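Long-range contacts in predicted protein (Acinetobacter sp. RUH2624, PDB 4MEA), which probably acts as a secreted Cif-type epoxide hydrolase of the alpha/beta hydrolase fold, opening epoxide rings with water and serving as a virulence factor: residues 156-161 / 269-274; 131-136 / 303-308; 75-80 / 313-318; 139-144 / 261-266. One frame throughout, in Å; residues are numbered along the deposited sequence.

In the fold
From the N terminus, helix 75-81 supplies the first partner, and interaction 3 joins it to the C-terminal helix 307-323, closing the longest loop of the four. Within that loop lies interaction 2, between the end of strand 128-133 and the turn leading into helix 307-323. Interactions 4 and 1 both fall inside interaction 2 and cross: 139-144 and 156-161 come first, then 261-266 and 269-274 in the same order. Interaction 4 fastens helix 136-146 to the loop before strand 267-272, while interaction 1 pairs that strand with 151-157. Interactions 1 and 2 meet where Asp-158 hydrogen-bonds His-305, beside Asp-134; interactions 3 and 4 do not touch.

Interaction 1: residues 156-161 / 269-274; sequences FMDSPI and ALTGQK
Phe-156 pairs with Ala-269, and Met-157 with Leu-270, as two successive parallel beta bridges. Two backbone hydrogen bonds carry the register: Leu-270 N to Phe-156 O at 3.0 Å, nearly straight at 169°, and Asp-158 N to Leu-270 O at 2.8 Å, more bent at 145°. A CA-H...O contact joins them, Met-157 CA lying 3.1 Å from the same Leu-270 O.

These are neighbouring strands of the central sheet of the alpha/beta hydrolase fold, 151-157 and 267-272. Ser-159 N returns to Met-157 O, and with the positive phi of Asp-158 (60°) this fits a classic gamma turn that swings the chain off the sheet.

The polar side-chain contact belongs to Asp-158. Its OD1 accepts Gly-272 N at 3.0 Å, from above the carboxylate plane, and rests 3.4 Å from Thr-271 CB. OD2 is held by His-305 ND1 and Val-276 N, consistent with the acid member of the triad as in epoxide hydrolase relatives.

Apolar packing is confined to the Met-157 and Leu-270 face, where both side chains run side by side. Met-157 is bent at its last torsion, and CE comes 4.0 Å from Leu-270 CD2.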
loop_
_atom_site.group_PDB
_atom_site.type_symbol
_atom_site.label_atom_id
_atom_site.label_comp_id
_atom_site.label_asym_id
_atom_site.label_seq_id
_atom_site.Cartn_x
_atom_site.Cartn_y
_atom_site.Cartn_z
ATOM N N PHE A 156 -0.324 -25.110 5.055
ATOM C CA PHE A 156 -0.491 -23.662 4.941
ATOM C C PHE A 156 -0.639 -23.322 3.462
ATOM O O PHE A 156 0.066 -23.884 2.614
ATOM C CB PHE A 156 0.717 -22.930 5.542
ATOM C CG PHE A 156 0.922 -23.205 7.014
ATOM C CD1 PHE A 156 0.330 -22.396 7.973
ATOM C CD2 PHE A 156 1.703 -24.274 7.432
ATOM C CE1 PHE A 156 0.520 -22.643 9.329
ATOM C CE2 PHE A 156 1.888 -24.533 8.783
ATOM C CZ PHE A 156 1.296 -23.711 9.730
ATOM N N MET A 157 -1.560 -22.417 3.142
ATOM C CA MET A 157 -1.916 -22.182 1.742
ATOM C C MET A 157 -1.653 -20.755 1.249
ATOM O O MET A 157 -2.127 -19.776 1.828
ATOM C CB MET A 157 -3.355 -22.623 1.458
ATOM C CG MET A 157 -3.560 -24.135 1.579
ATOM S SD MET A 157 -5.262 -24.712 1.443
ATOM C CE MET A 157 -5.668 -24.243 -0.248
ATOM N N ASP A 158 -0.875 -20.680 0.172
ATOM C CA ASP A 158 -0.531 -19.447 -0.560
ATOM C C ASP A 158 0.195 -18.345 0.218
ATOM O O ASP A 158 1.323 -18.007 -0.125
ATOM C CB ASP A 158 -1.730 -18.868 -1.343
ATOM C CG ASP A 158 -1.298 -18.196 -2.648
ATOM O OD1 ASP A 158 -0.435 -18.766 -3.347
ATOM O OD2 ASP A 158 -1.782 -17.090 -2.966
ATOM N N SER A 159 -0.441 -17.783 1.250
ATOM C CA SER A 159 0.128 -16.626 1.954
ATOM C C SER A 159 1.332 -16.969 2.827
ATOM O O SER A 159 1.446 -18.086 3.341
ATOM C CB SER A 159 -0.928 -15.925 2.818
ATOM O OG SER A 159 -1.963 -15.392 2.021
ATOM N N PRO A 160 2.237 -16.002 3.005
ATOM C CA PRO A 160 3.375 -16.244 3.889
ATOM C C PRO A 160 2.907 -16.358 5.337
ATOM O O PRO A 160 1.893 -15.766 5.711
ATOM C CB PRO A 160 4.232 -14.985 3.708
ATOM C CG PRO A 160 3.273 -13.933 3.251
ATOM C CD PRO A 160 2.279 -14.659 2.393
ATOM N N ILE A 161 3.631 -17.148 6.120
ATOM C CA ILE A 161 3.499 -17.145 7.566
ATOM C C ILE A 161 4.324 -15.949 8.031
ATOM O O ILE A 161 5.442 -15.749 7.559
ATOM C CB ILE A 161 4.081 -18.449 8.170
ATOM C CG1 ILE A 161 3.298 -19.666 7.665
ATOM C CG2 ILE A 161 4.086 -18.395 9.697
ATOM C CD1 ILE A 161 4.051 -20.995 7.771
ATOM N N ALA A 269 3.360 -26.721 2.015
ATOM C CA ALA A 269 3.048 -25.421 1.437
ATOM C C ALA A 269 2.300 -25.684 0.141
ATOM O O ALA A 269 2.808 -26.356 -0.756
ATOM C CB ALA A 269 4.313 -24.619 1.171
ATOM N N LEU A 270 1.075 -25.183 0.061
ATOM C CA LEU A 270 0.236 -25.388 -1.113
ATOM C C LEU A 270 -0.189 -24.015 -1.615
ATOM O O LEU A 270 -0.876 -23.272 -0.918
ATOM C CB LEU A 270 -0.973 -26.262 -0.743
ATOM C CG LEU A 270 -2.130 -26.432 -1.720
ATOM C CD1 LEU A 270 -1.674 -27.075 -3.034
ATOM C CD2 LEU A 270 -3.237 -27.272 -1.063
ATOM N N THR A 271 0.253 -23.664 -2.816
ATOM C CA THR A 271 0.096 -22.301 -3.289
ATOM C C THR A 271 -0.405 -22.262 -4.727
ATOM O O THR A 271 -0.477 -23.290 -5.406
ATOM C CB THR A 271 1.432 -21.548 -3.240
ATOM O OG1 THR A 271 2.256 -21.987 -4.325
ATOM C CG2 THR A 271 2.150 -21.797 -1.921
ATOM N N GLY A 272 -0.746 -21.064 -5.187
ATOM C CA GLY A 272 -1.176 -20.877 -6.558
ATOM C C GLY A 272 -0.139 -20.109 -7.347
ATOM O O GLY A 272 0.321 -19.055 -6.916
ATOM N N GLN A 273 0.237 -20.648 -8.503
ATOM C CA GLN A 273 1.196 -19.999 -9.388
ATOM C C GLN A 273 0.853 -18.538 -9.676
ATOM O O GLN A 273 1.756 -17.702 -9.790
ATOM C CB GLN A 273 1.279 -20.769 -10.706
ATOM C CG GLN A 273 2.189 -20.152 -11.753
ATOM C CD GLN A 273 2.011 -20.810 -13.115
ATOM O OE1 GLN A 273 0.881 -21.012 -13.586
ATOM N NE2 GLN A 273 3.125 -21.161 -13.749
ATOM N N LYS A 274 -0.442 -18.233 -9.811
ATOM C CA LYS A 274 -0.892 -16.872 -10.140
ATOM C C LYS A 274 -1.265 -16.056 -8.903
ATOM O O LYS A 274 -1.755 -14.925 -9.017
ATOM C CB LYS A 274 -2.092 -16.897 -11.100
ATOM C CG LYS A 274 -1.778 -17.497 -12.469
ATOM C CD LYS A 274 -0.616 -16.769 -13.126
ATOM C CE LYS A 274 -0.340 -17.308 -14.531
ATOM N NZ LYS A 274 0.884 -16.699 -15.135
#

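Interaction 2: residues 131-136 / 303-308; sequences VSHDLG and TGHWMV
Asp-134 reaches His-305 across the contact, its CG anti to the backbone N (chi1 -164°). CB is 3.8 Å from His-305 NE2 and CG 3.5 Å from it. At the tip, OD1 accepts His-305 NE2 over a very short 2.5 Å; the oxygen arrives at the imidazole edge, near its plane, while the carboxylate is turned 68° from that ring. OD2 faces other donors: Leu-135 N at 2.6 Å, on the anti side but tilted from the carboxylate plane, and Phe-67 N. Two backbone amides on a carboxylate oxygen just after a strand match the nucleophile elbow and oxyanion hole of alpha/beta hydrolases, with Asp-134 as the probable nucleophile and His-305 as the probable base.

His-133 engages the same histidine at its backbone and ring. Its NE2 donates to His-305 O at 2.8 Å, somewhat bent, and its CE1 lies over one face of the His-305 ring, 3.7 Å from His-305 NE2; the two ring planes are 34° apart. The Trp-306 ring takes His-305 CD2 over one of its faces.

Within the fold, the turn from His-133 to Gly-136 links strand 128-133 to helix 136-146, His-305 precedes helix 307-323, and Tyr-243 of helix 233-244 touches Asp-134.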
loop_
_atom_site.group_PDB
_atom_site.type_symbol
_atom_site.label_atom_id
_atom_site.label_comp_id
_atom_site.label_asym_id
_atom_site.label_seq_id
_atom_site.Cartn_x
_atom_site.Cartn_y
_atom_site.Cartn_z
ATOM N N VAL A 131 -5.574 -27.252 8.280
ATOM C CA VAL A 131 -5.445 -26.686 6.941
ATOM C C VAL A 131 -5.770 -25.198 7.033
ATOM O O VAL A 131 -6.841 -24.819 7.520
ATOM C CB VAL A 131 -6.389 -27.403 5.928
ATOM C CG1 VAL A 131 -6.311 -26.761 4.542
ATOM C CG2 VAL A 131 -6.057 -28.895 5.844
ATOM N N SER A 132 -4.839 -24.359 6.584
ATOM C CA SER A 132 -4.954 -22.913 6.771
ATOM C C SER A 132 -4.710 -22.153 5.460
ATOM O O SER A 132 -3.957 -22.623 4.611
ATOM C CB SER A 132 -3.949 -22.479 7.844
ATOM O OG SER A 132 -3.850 -21.077 7.934
ATOM N N HIS A 133 -5.349 -20.989 5.300
ATOM C CA HIS A 133 -5.191 -20.168 4.092
ATOM C C HIS A 133 -5.122 -18.677 4.428
ATOM O O HIS A 133 -5.841 -18.210 5.307
ATOM C CB HIS A 133 -6.349 -20.425 3.113
ATOM C CG HIS A 133 -6.256 -19.644 1.832
ATOM N ND1 HIS A 133 -7.141 -18.638 1.508
ATOM C CD2 HIS A 133 -5.408 -19.748 0.780
ATOM C CE1 HIS A 133 -6.835 -18.146 0.321
ATOM N NE2 HIS A 133 -5.785 -18.800 -0.143
ATOM N N ASP A 134 -4.268 -17.935 3.718
ATOM C CA ASP A 134 -4.210 -16.478 3.876
ATOM C C ASP A 134 -3.985 -16.119 5.353
ATOM O O ASP A 134 -3.083 -16.672 5.985
ATOM C CB ASP A 134 -5.486 -15.834 3.323
ATOM C CG ASP A 134 -5.344 -14.339 3.084
ATOM O OD1 ASP A 134 -5.084 -13.944 1.926
ATOM O OD2 ASP A 134 -5.506 -13.549 4.042
ATOM N N LEU A 135 -4.792 -15.209 5.901
ATOM C CA LEU A 135 -4.628 -14.781 7.295
ATOM C C LEU A 135 -4.697 -15.948 8.288
ATOM O O LEU A 135 -4.234 -15.832 9.420
ATOM C CB LEU A 135 -5.657 -13.718 7.679
ATOM C CG LEU A 135 -5.380 -12.249 7.355
ATOM C CD1 LEU A 135 -6.500 -11.379 7.954
ATOM C CD2 LEU A 135 -4.014 -11.801 7.860
ATOM N N GLY A 136 -5.278 -17.067 7.874
ATOM C CA GLY A 136 -5.218 -18.262 8.699
ATOM C C GLY A 136 -3.765 -18.574 9.031
ATOM O O GLY A 136 -3.457 -19.059 10.120
ATOM N N THR A 303 -3.532 -21.072 -11.292
ATOM C CA THR A 303 -4.388 -20.887 -10.120
ATOM C C THR A 303 -3.927 -19.676 -9.322
ATOM O O THR A 303 -2.742 -19.543 -9.006
ATOM C CB THR A 303 -4.366 -22.131 -9.196
ATOM O OG1 THR A 303 -4.791 -23.281 -9.934
ATOM C CG2 THR A 303 -5.294 -21.936 -7.972
ATOM N N GLY A 304 -4.866 -18.790 -9.016
ATOM C CA GLY A 304 -4.565 -17.596 -8.245
ATOM C C GLY A 304 -4.702 -17.848 -6.752
ATOM O O GLY A 304 -4.693 -18.988 -6.303
ATOM N N HIS A 305 -4.849 -16.771 -5.991
ATOM C CA HIS A 305 -4.892 -16.815 -4.530
ATOM C C HIS A 305 -6.105 -17.550 -3.939
ATOM O O HIS A 305 -6.004 -18.205 -2.901
ATOM C CB HIS A 305 -4.843 -15.380 -4.001
ATOM C CG HIS A 305 -4.754 -15.284 -2.513
ATOM N ND1 HIS A 305 -3.669 -15.752 -1.801
ATOM C CD2 HIS A 305 -5.610 -14.759 -1.602
ATOM C CE1 HIS A 305 -3.864 -15.528 -0.513
ATOM N NE2 HIS A 305 -5.035 -14.929 -0.365
ATOM N N TRP A 306 -7.255 -17.432 -4.592
ATOM C CA TRP A 306 -8.494 -17.990 -4.051
ATOM C C TRP A 306 -8.605 -19.442 -4.510
ATOM O O TRP A 306 -9.404 -19.778 -5.387
ATOM C CB TRP A 306 -9.688 -17.139 -4.504
ATOM C CG TRP A 306 -9.377 -15.669 -4.409
ATOM C CD1 TRP A 306 -9.151 -14.808 -5.441
ATOM C CD2 TRP A 306 -9.218 -14.906 -3.205
ATOM N NE1 TRP A 306 -8.875 -13.549 -4.958
ATOM C CE2 TRP A 306 -8.909 -13.582 -3.588
ATOM C CE3 TRP A 306 -9.305 -15.213 -1.840
ATOM C CZ2 TRP A 306 -8.694 -12.563 -2.658
ATOM C CZ3 TRP A 306 -9.088 -14.192 -0.907
ATOM C CH2 TRP A 306 -8.782 -12.886 -1.326
ATOM N N MET A 307 -7.797 -20.297 -3.887
ATOM C CA MET A 307 -7.420 -21.572 -4.485
ATOM C C MET A 307 -8.553 -22.580 -4.616
ATOM O O MET A 307 -8.594 -23.331 -5.584
ATOM C CB MET A 307 -6.244 -22.183 -3.728
ATOM C CG MET A 307 -4.990 -21.302 -3.730
ATOM S SD MET A 307 -3.664 -22.048 -2.764
ATOM C CE MET A 307 -3.331 -23.534 -3.704
ATOM N N VAL A 308 -9.464 -22.600 -3.647
ATOM C CA VAL A 308 -10.614 -23.494 -3.715
ATOM C C VAL A 308 -11.679 -23.005 -4.720
ATOM O O VAL A 308 -12.252 -23.809 -5.465
ATOM C CB VAL A 308 -11.227 -23.734 -2.314
ATOM C CG1 VAL A 308 -12.464 -24.622 -2.410
ATOM C CG2 VAL A 308 -10.175 -24.362 -1.396
#

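Interaction 3: residues 75-80 / 313-318; sequences EPVMLS and EGVEKS
Helices 75-80 and 313-318 cross at -45° with their axes 10.4 Å apart, and come nearest at Val-77 and Glu-316, whose CA atoms are 6.4 Å apart. In the alpha/beta hydrolase fold the helix after the strand corresponding to 61-64 and the C-terminal helix cover the same side of the central sheet, and this contact joins that pair.

Glu-316 does most of the bridging. Its CG is anti to the carbonyl carbon (chi1 -73°) and the chain beyond is extended, which carries the carboxylate across to helix 75-80. It runs antiparallel to Val-77, alongside it, with CG 4.0 Å from Val-77 CG2. OE1 comes to the side of helix 75-80, 3.5 Å from Pro-76 O and 3.2 Å from Ser-80 OG. The first pair is two acceptors merely lying near each other; the second is a close approach without a bond, because the hydroxyl proton goes elsewhere.

In the conformer described here, Ser-80 OG donates back to Pro-76 O at 2.9 Å; that carbonyl also accepts Ser-80 N from the opposite face of its plane. A water links the helices indirectly, donating to Ser-80 OG and, over a long 3.3 Å, to Glu-316 OE2. Because Ser-80 was modelled in two conformers, this bridge is tentative. Toward the sheet the contact turns apolar, where Val-308 also touches Pro-76 and Val-77, and Val-77 CG2 stands 4.4 Å from Val-315 CG1.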
loop_
_atom_site.group_PDB
_atom_site.type_symbol
_atom_site.label_atom_id
_atom_site.label_comp_id
_atom_site.label_asym_id
_atom_site.label_seq_id
_atom_site.Cartn_x
_atom_site.Cartn_y
_atom_site.Cartn_z
ATOM N N GLU A 75 -16.196 -24.943 1.853
ATOM C CA GLU A 75 -17.376 -25.805 1.698
ATOM C C GLU A 75 -17.220 -26.981 0.715
ATOM O O GLU A 75 -17.561 -28.119 1.050
ATOM C CB GLU A 75 -18.630 -24.983 1.369
ATOM C CG GLU A 75 -19.935 -25.779 1.492
ATOM C CD GLU A 75 -21.172 -24.965 1.157
ATOM O OE1 GLU A 75 -21.083 -24.059 0.304
ATOM O OE2 GLU A 75 -22.236 -25.221 1.764
ATOM N N PRO A 76 -16.718 -26.722 -0.500
ATOM C CA PRO A 76 -16.637 -27.854 -1.433
ATOM C C PRO A 76 -15.676 -28.950 -0.965
ATOM O O PRO A 76 -15.942 -30.128 -1.206
ATOM C CB PRO A 76 -16.168 -27.212 -2.749
ATOM C CG PRO A 76 -15.680 -25.854 -2.388
ATOM C CD PRO A 76 -16.395 -25.437 -1.144
ATOM N N VAL A 77 -14.592 -28.573 -0.289
ATOM C CA VAL A 77 -13.655 -29.552 0.261
ATOM C C VAL A 77 -14.280 -30.299 1.430
ATOM O O VAL A 77 -14.103 -31.512 1.576
ATOM C CB VAL A 77 -12.346 -28.888 0.749
ATOM C CG1 VAL A 77 -11.376 -29.941 1.288
ATOM C CG2 VAL A 77 -11.706 -28.080 -0.375
ATOM N N MET A 78 -15.012 -29.564 2.264
ATOM C CA MET A 78 -15.712 -30.150 3.397
ATOM C C MET A 78 -16.684 -31.219 2.922
ATOM O O MET A 78 -16.746 -32.308 3.489
ATOM C CB MET A 78 -16.461 -29.067 4.168
ATOM C CG MET A 78 -15.554 -28.098 4.907
ATOM S SD MET A 78 -16.466 -26.726 5.627
ATOM C CE MET A 78 -17.195 -27.439 7.112
ATOM N N LEU A 79 -17.445 -30.904 1.879
ATOM C CA LEU A 79 -18.414 -31.849 1.343
ATOM C C LEU A 79 -17.719 -33.089 0.786
ATOM O O LEU A 79 -18.210 -34.214 0.929
ATOM C CB LEU A 79 -19.292 -31.178 0.280
ATOM C CG LEU A 79 -20.260 -30.119 0.833
ATOM C CD1 LEU A 79 -20.987 -29.399 -0.288
ATOM C CD2 LEU A 79 -21.253 -30.756 1.779
ATOM N N SER A 80 -16.557 -32.874 0.184
ATOM C CA SER A 80 -15.779 -33.953 -0.413
ATOM C C SER A 80 -15.225 -34.916 0.632
ATOM O O SER A 80 -15.048 -36.101 0.360
ATOM C CB SER A 80 -14.621 -33.385 -1.238
ATOM O OG SER A 80 -15.089 -32.645 -2.348
ATOM N N GLU A 313 -10.378 -28.919 -7.491
ATOM C CA GLU A 313 -9.799 -30.215 -7.831
ATOM C C GLU A 313 -8.334 -30.292 -7.441
ATOM O O GLU A 313 -7.891 -31.292 -6.879
ATOM C CB GLU A 313 -9.944 -30.506 -9.332
ATOM C CG GLU A 313 -9.132 -31.704 -9.825
ATOM C CD GLU A 313 -9.691 -33.041 -9.347
ATOM O OE1 GLU A 313 -10.751 -33.052 -8.675
ATOM O OE2 GLU A 313 -9.067 -34.085 -9.649
ATOM N N GLY A 314 -7.590 -29.235 -7.767
ATOM C CA GLY A 314 -6.169 -29.168 -7.482
ATOM C C GLY A 314 -5.900 -29.169 -5.991
ATOM O O GLY A 314 -4.935 -29.781 -5.534
ATOM N N VAL A 315 -6.755 -28.483 -5.233
ATOM C CA VAL A 315 -6.599 -28.417 -3.784
ATOM C C VAL A 315 -6.899 -29.782 -3.157
ATOM O O VAL A 315 -6.115 -30.297 -2.355
ATOM C CB VAL A 315 -7.533 -27.346 -3.147
ATOM C CG1 VAL A 315 -7.513 -27.450 -1.634
ATOM C CG2 VAL A 315 -7.145 -25.938 -3.594
ATOM N N GLU A 316 -8.041 -30.355 -3.525
ATOM C CA GLU A 316 -8.484 -31.632 -2.963
ATOM C C GLU A 316 -7.472 -32.741 -3.236
ATOM O O GLU A 316 -7.099 -33.499 -2.329
ATOM C CB GLU A 316 -9.883 -31.996 -3.489
ATOM C CG GLU A 316 -10.987 -31.146 -2.865
ATOM C CD GLU A 316 -12.258 -31.056 -3.707
ATOM O OE1 GLU A 316 -13.143 -30.248 -3.347
ATOM O OE2 GLU A 316 -12.376 -31.780 -4.721
ATOM N N LYS A 317 -7.013 -32.826 -4.482
ATOM C CA LYS A 317 -6.013 -33.823 -4.839
ATOM C C LYS A 317 -4.736 -33.632 -4.021
ATOM O O LYS A 317 -4.180 -34.600 -3.502
ATOM C CB LYS A 317 -5.706 -33.800 -6.337
ATOM C CG LYS A 317 -4.689 -34.855 -6.746
ATOM C CD LYS A 317 -4.651 -35.076 -8.250
ATOM C CE LYS A 317 -3.663 -36.182 -8.605
ATOM N NZ LYS A 317 -3.754 -36.595 -10.036
ATOM N N SER A 318 -4.281 -32.386 -3.898
ATOM C CA SER A 318 -3.073 -32.086 -3.124
ATOM C C SER A 318 -3.233 -32.411 -1.640
ATOM O O SER A 318 -2.340 -32.995 -1.021
ATOM C CB SER A 318 -2.658 -30.617 -3.292
ATOM O OG SER A 318 -2.452 -30.282 -4.656
HETATM O O HOH W 1 -15.129 -33.565 -4.926
#

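Interaction 4: residues 139-144 / 261-266; sequences ASYPLV and KKLTIP
Helix 136-146, which follows the turn after strand 128-133, meets the irregular loop before strand 267-272 through Tyr-141 and Val-144 on one side and Lys-261, Leu-263 and Ile-265 on the other. Tyr-141 spans the gap with CG anti to the backbone N (chi1 -171°), which extends its phenol toward the loop. The hydroxyl donates to Lys-261 O at 2.9 Å and meets it in the carbonyl plane, on a lone pair, with a C=O...O angle of 137°. The same OH lies 3.5 Å from Lys-262 CA.

In the alpha/beta hydrolase fold this helix packs against the central sheet, and here it also touches the loop that leads into strand 267-272. Phe-156 of strand 151-157 touches both Tyr-141 and Leu-263, while Phe-288 meets the tyrosine ring edge-to-face.

The apolar part centres on Leu-263, whose side chain lies alongside that of Tyr-141 and heads the contrary way. Its CG lies at the edge of the phenol ring, near the ring plane, 3.8 Å from Tyr-141 CE1. A methyl-to-methyl contact runs from Leu-263 CD2 to Val-144 CG1 at 3.6 Å, the two side chains crossing at about a right angle. Val-144 CG1 also approaches Ile-265 CD1, more loosely, at 4.4 Å. Beyond them, Gln-148 hydrogen-bonds the loop backbone at Lys-262, Thr-264 and Ile-265.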
loop_
_atom_site.group_PDB
_atom_site.type_symbol
_atom_site.label_atom_id
_atom_site.label_comp_id
_atom_site.label_asym_id
_atom_site.label_seq_id
_atom_site.Cartn_x
_atom_site.Cartn_y
_atom_site.Cartn_z
ATOM N N ALA A 139 -2.786 -16.349 11.823
ATOM C CA ALA A 139 -3.466 -16.679 13.070
ATOM C C ALA A 139 -2.930 -17.941 13.753
ATOM O O ALA A 139 -3.095 -18.115 14.964
ATOM C CB ALA A 139 -4.969 -16.831 12.817
ATOM N N SER A 140 -2.281 -18.808 12.984
ATOM C CA SER A 140 -2.183 -20.216 13.373
ATOM C C SER A 140 -0.806 -20.777 13.699
ATOM O O SER A 140 -0.725 -21.885 14.223
ATOM C CB SER A 140 -2.802 -21.109 12.283
ATOM O OG SER A 140 -4.154 -20.761 12.032
ATOM N N TYR A 141 0.281 -20.076 13.393
ATOM C CA TYR A 141 1.561 -20.773 13.556
ATOM C C TYR A 141 1.862 -21.247 14.988
ATOM O O TYR A 141 2.284 -22.393 15.176
ATOM C CB TYR A 141 2.779 -20.064 12.934
ATOM C CG TYR A 141 3.967 -21.004 12.990
ATOM C CD1 TYR A 141 4.051 -22.099 12.136
ATOM C CD2 TYR A 141 4.960 -20.847 13.955
ATOM C CE1 TYR A 141 5.129 -22.998 12.214
ATOM C CE2 TYR A 141 6.027 -21.730 14.049
ATOM C CZ TYR A 141 6.108 -22.802 13.181
ATOM O OH TYR A 141 7.171 -23.679 13.288
ATOM N N PRO A 142 1.661 -20.377 15.997
ATOM C CA PRO A 142 1.882 -20.834 17.375
ATOM C C PRO A 142 0.960 -21.989 17.749
ATOM O O PRO A 142 1.398 -22.885 18.461
ATOM C CB PRO A 142 1.567 -19.592 18.214
ATOM C CG PRO A 142 1.896 -18.448 17.280
ATOM C CD PRO A 142 1.430 -18.923 15.936
ATOM N N LEU A 143 -0.281 -21.977 17.270
ATOM C CA LEU A 143 -1.189 -23.101 17.503
ATOM C C LEU A 143 -0.570 -24.410 17.012
ATOM O O LEU A 143 -0.492 -25.401 17.753
ATOM C CB LEU A 143 -2.544 -22.862 16.819
ATOM C CG LEU A 143 -3.646 -23.908 17.042
ATOM C CD1 LEU A 143 -5.025 -23.278 16.933
ATOM C CD2 LEU A 143 -3.518 -25.079 16.078
ATOM N N VAL A 144 -0.121 -24.415 15.761
ATOM C CA VAL A 144 0.469 -25.611 15.168
ATOM C C VAL A 144 1.791 -26.015 15.825
ATOM O O VAL A 144 1.985 -27.180 16.180
ATOM C CB VAL A 144 0.670 -25.437 13.646
ATOM C CG1 VAL A 144 1.465 -26.610 13.072
ATOM C CG2 VAL A 144 -0.688 -25.300 12.954
ATOM N N LYS A 261 11.185 -24.586 18.048
ATOM C CA LYS A 261 9.779 -24.865 17.724
ATOM C C LYS A 261 9.456 -24.768 16.234
ATOM O O LYS A 261 8.414 -24.237 15.843
ATOM C CB LYS A 261 8.848 -23.938 18.507
ATOM C CG LYS A 261 8.660 -24.327 19.964
ATOM C CD LYS A 261 7.782 -25.566 20.083
ATOM C CE LYS A 261 7.402 -25.845 21.534
ATOM N NZ LYS A 261 8.583 -26.257 22.347
ATOM N N LYS A 262 10.361 -25.274 15.408
ATOM C CA LYS A 262 10.066 -25.511 14.006
ATOM C C LYS A 262 9.113 -26.696 13.918
ATOM O O LYS A 262 8.788 -27.322 14.935
ATOM C CB LYS A 262 11.344 -25.824 13.235
ATOM C CG LYS A 262 12.367 -24.707 13.260
ATOM C CD LYS A 262 13.659 -25.141 12.583
ATOM C CE LYS A 262 14.697 -24.028 12.625
ATOM N NZ LYS A 262 16.003 -24.466 12.052
ATOM N N LEU A 263 8.671 -27.001 12.705
ATOM C CA LEU A 263 7.741 -28.101 12.483
ATOM C C LEU A 263 8.449 -29.447 12.335
ATOM O O LEU A 263 9.264 -29.635 11.428
ATOM C CB LEU A 263 6.867 -27.823 11.258
ATOM C CG LEU A 263 5.905 -26.641 11.427
ATOM C CD1 LEU A 263 5.081 -26.442 10.162
ATOM C CD2 LEU A 263 5.009 -26.818 12.669
ATOM N N THR A 264 8.128 -30.373 13.239
ATOM C CA THR A 264 8.671 -31.731 13.207
ATOM C C THR A 264 7.624 -32.732 12.716
ATOM O O THR A 264 7.908 -33.915 12.566
ATOM C CB THR A 264 9.186 -32.172 14.598
ATOM O OG1 THR A 264 8.110 -32.147 15.539
ATOM C CG2 THR A 264 10.286 -31.228 15.096
ATOM N N ILE A 265 6.405 -32.255 12.490
ATOM C CA ILE A 265 5.365 -33.072 11.879
ATOM C C ILE A 265 5.391 -32.796 10.382
ATOM O O ILE A 265 5.930 -31.773 9.952
ATOM C CB ILE A 265 3.957 -32.713 12.414
ATOM C CG1 ILE A 265 3.598 -31.268 12.065
ATOM C CG2 ILE A 265 3.857 -32.951 13.927
ATOM C CD1 ILE A 265 2.118 -30.928 12.316
ATOM N N PRO A 266 4.817 -33.705 9.580
ATOM C CA PRO A 266 4.755 -33.457 8.141
ATOM C C PRO A 266 3.987 -32.165 7.866
ATOM O O PRO A 266 2.961 -31.904 8.500
ATOM C CB PRO A 266 3.976 -34.665 7.612
ATOM C CG PRO A 266 4.188 -35.739 8.656
ATOM C CD PRO A 266 4.214 -35.000 9.952
#